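Local structure of bifunctional purine biosynthetic protein ADE5,7 (Cryptococcus neoformans var. grubii serotype A, 7LVO) at residues 40-45 with 54-59. The protein catalyses two ATP-dependent steps of de novo purine biosynthesis, its N-terminal half, the part in this structure, ligating glycine to phosphoribosylamine to form glycinamide ribonucleotide. Residues are numbered along the deposited sequence; the frame is centred on the assembly and turned at random.
Sequences ILLLGA and FKLAQS
With CG anti to its carbonyl carbon (chi1 -64°) and CD1 extended beyond it (chi2 175°), Leu56 sends one methyl from the helix to the strand, where it meets Leu42 and Ile40. Leu42 has the same leucine conformation, and the two side chains meet end on, Leu42 CD2 lying 3.9 Å from Leu56 CD1. Ile40 instead crosses Leu56 at about a right angle; its branch methyl CG2, anti to the backbone N, does the touching, 4.1 Å from Leu56 CD1. A single methyl therefore bridges alternate residues on one face of the strand. The backbones stay well apart, with Ile40 CA and Leu56 CA separated by 8.6 Å, and the 113 Å² buried between the segments comes from these three apolar side chains. Leu56 to Ser59 form a type I beta turn, in which Ser59 N donates to Leu56 O at 3.0 Å. The contact is the strand-to-helix packing of a beta-alpha-beta unit (38-44, 47-56, 62-67) in the N domain. Strand 38-44 runs between parallel strands 62-67 and 108-111; Leu56 also rests on Ile65 of the former and on Leu354 and Leu358 of helix 354-362.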
loop_
_atom_site.group_PDB
_atom_site.type_symbol
_atom_site.label_atom_id
_atom_site.label_comp_id
_atom_site.label_asym_id
_atom_site.label_seq_id
_atom_site.Cartn_x
_atom_site.Cartn_y
_atom_site.Cartn_z
ATOM N N ILE A 40 -3.579 0.866 -20.285
ATOM C CA ILE A 40 -2.910 0.633 -19.011
ATOM C C ILE A 40 -3.430 -0.664 -18.411
ATOM O O ILE A 40 -4.636 -0.933 -18.432
ATOM C CB ILE A 40 -3.128 1.808 -18.034
ATOM C CG1 ILE A 40 -2.464 3.078 -18.573
ATOM C CG2 ILE A 40 -2.581 1.461 -16.657
ATOM C CD1 ILE A 40 -2.831 4.335 -17.807
ATOM N N LEU A 41 -2.522 -1.465 -17.875
ATOM C CA LEU A 41 -2.845 -2.753 -17.275
ATOM C C LEU A 41 -2.601 -2.673 -15.777
ATOM O O LEU A 41 -1.458 -2.461 -15.339
ATOM C CB LEU A 41 -2.000 -3.865 -17.893
ATOM C CG LEU A 41 -2.111 -5.250 -17.264
ATOM C CD1 LEU A 41 -3.514 -5.819 -17.431
ATOM C CD2 LEU A 41 -1.074 -6.180 -17.876
ATOM N N LEU A 42 -3.673 -2.834 -14.998
ATOM C CA LEU A 42 -3.590 -2.860 -13.544
ATOM C C LEU A 42 -3.584 -4.307 -13.074
ATOM O O LEU A 42 -4.496 -5.072 -13.410
ATOM C CB LEU A 42 -4.762 -2.106 -12.916
ATOM C CG LEU A 42 -4.933 -0.647 -13.302
ATOM C CD1 LEU A 42 -6.044 -0.011 -12.476
ATOM C CD2 LEU A 42 -3.638 0.132 -13.123
ATOM N N LEU A 43 -2.563 -4.678 -12.303
ATOM C CA LEU A 43 -2.489 -5.991 -11.678
ATOM C C LEU A 43 -3.023 -5.881 -10.249
ATOM O O LEU A 43 -2.526 -5.074 -9.455
ATOM C CB LEU A 43 -1.064 -6.522 -11.670
ATOM C CG LEU A 43 -0.295 -6.515 -12.994
ATOM C CD1 LEU A 43 1.053 -7.207 -12.800
ATOM C CD2 LEU A 43 -1.071 -7.167 -14.111
ATOM N N GLY A 44 -4.030 -6.685 -9.928
ATOM C CA GLY A 44 -4.594 -6.684 -8.589
ATOM C C GLY A 44 -6.107 -6.715 -8.590
ATOM O O GLY A 44 -6.733 -6.686 -9.653
ATOM N N ALA A 45 -6.711 -6.769 -7.396
ATOM C CA ALA A 45 -8.163 -6.850 -7.293
ATOM C C ALA A 45 -8.676 -6.205 -6.012
ATOM O O ALA A 45 -9.755 -6.566 -5.529
ATOM C CB ALA A 45 -8.630 -8.309 -7.350
ATOM N N PHE A 54 -10.287 4.419 -11.097
ATOM C CA PHE A 54 -11.201 5.548 -11.044
ATOM C C PHE A 54 -10.545 6.812 -11.582
ATOM O O PHE A 54 -11.121 7.513 -12.420
ATOM C CB PHE A 54 -11.678 5.737 -9.597
ATOM C CG PHE A 54 -12.410 7.025 -9.351
ATOM C CD1 PHE A 54 -13.719 7.192 -9.783
ATOM C CD2 PHE A 54 -11.795 8.061 -8.666
ATOM C CE1 PHE A 54 -14.399 8.378 -9.546
ATOM C CE2 PHE A 54 -12.470 9.251 -8.425
ATOM C CZ PHE A 54 -13.772 9.407 -8.866
ATOM N N LYS A 55 -9.335 7.113 -11.119
ATOM C CA LYS A 55 -8.652 8.329 -11.554
ATOM C C LYS A 55 -8.108 8.195 -12.972
ATOM O O LYS A 55 -8.292 9.091 -13.804
ATOM C CB LYS A 55 -7.523 8.668 -10.582
ATOM C CG LYS A 55 -7.987 9.040 -9.182
ATOM C CD LYS A 55 -8.893 10.279 -9.187
ATOM C CE LYS A 55 -8.199 11.493 -9.796
ATOM N NZ LYS A 55 -9.022 12.732 -9.666
ATOM N N LEU A 56 -7.452 7.069 -13.275
ATOM C CA LEU A 56 -6.882 6.889 -14.608
ATOM C C LEU A 56 -7.948 7.020 -15.690
ATOM O O LEU A 56 -7.690 7.583 -16.764
ATOM C CB LEU A 56 -6.184 5.535 -14.703
ATOM C CG LEU A 56 -4.973 5.342 -13.793
ATOM C CD1 LEU A 56 -4.465 3.912 -13.894
ATOM C CD2 LEU A 56 -3.865 6.331 -14.112
ATOM N N ALA A 57 -9.156 6.521 -15.420
ATOM C CA ALA A 57 -10.219 6.564 -16.419
ATOM C C ALA A 57 -10.670 7.987 -16.735
ATOM O O ALA A 57 -11.328 8.205 -17.758
ATOM C CB ALA A 57 -11.415 5.739 -15.946
ATOM N N GLN A 58 -10.332 8.955 -15.891
ATOM C CA GLN A 58 -10.667 10.347 -16.148
ATOM C C GLN A 58 -9.646 11.054 -17.033
ATOM O O GLN A 58 -9.913 12.175 -17.484
ATOM C CB GLN A 58 -10.793 11.109 -14.827
ATOM C CG GLN A 58 -11.937 10.636 -13.946
ATOM C CD GLN A 58 -11.982 11.365 -12.620
ATOM O OE1 GLN A 58 -10.947 11.591 -11.988
ATOM N NE2 GLN A 58 -13.173 11.753 -12.200
ATOM N N SER A 59 -8.496 10.435 -17.285
ATOM C CA SER A 59 -7.479 11.050 -18.132
ATOM C C SER A 59 -7.923 11.026 -19.589
ATOM O O SER A 59 -8.311 9.982 -20.115
ATOM C CB SER A 59 -6.151 10.318 -17.984
ATOM O OG SER A 59 -5.282 10.583 -19.085
#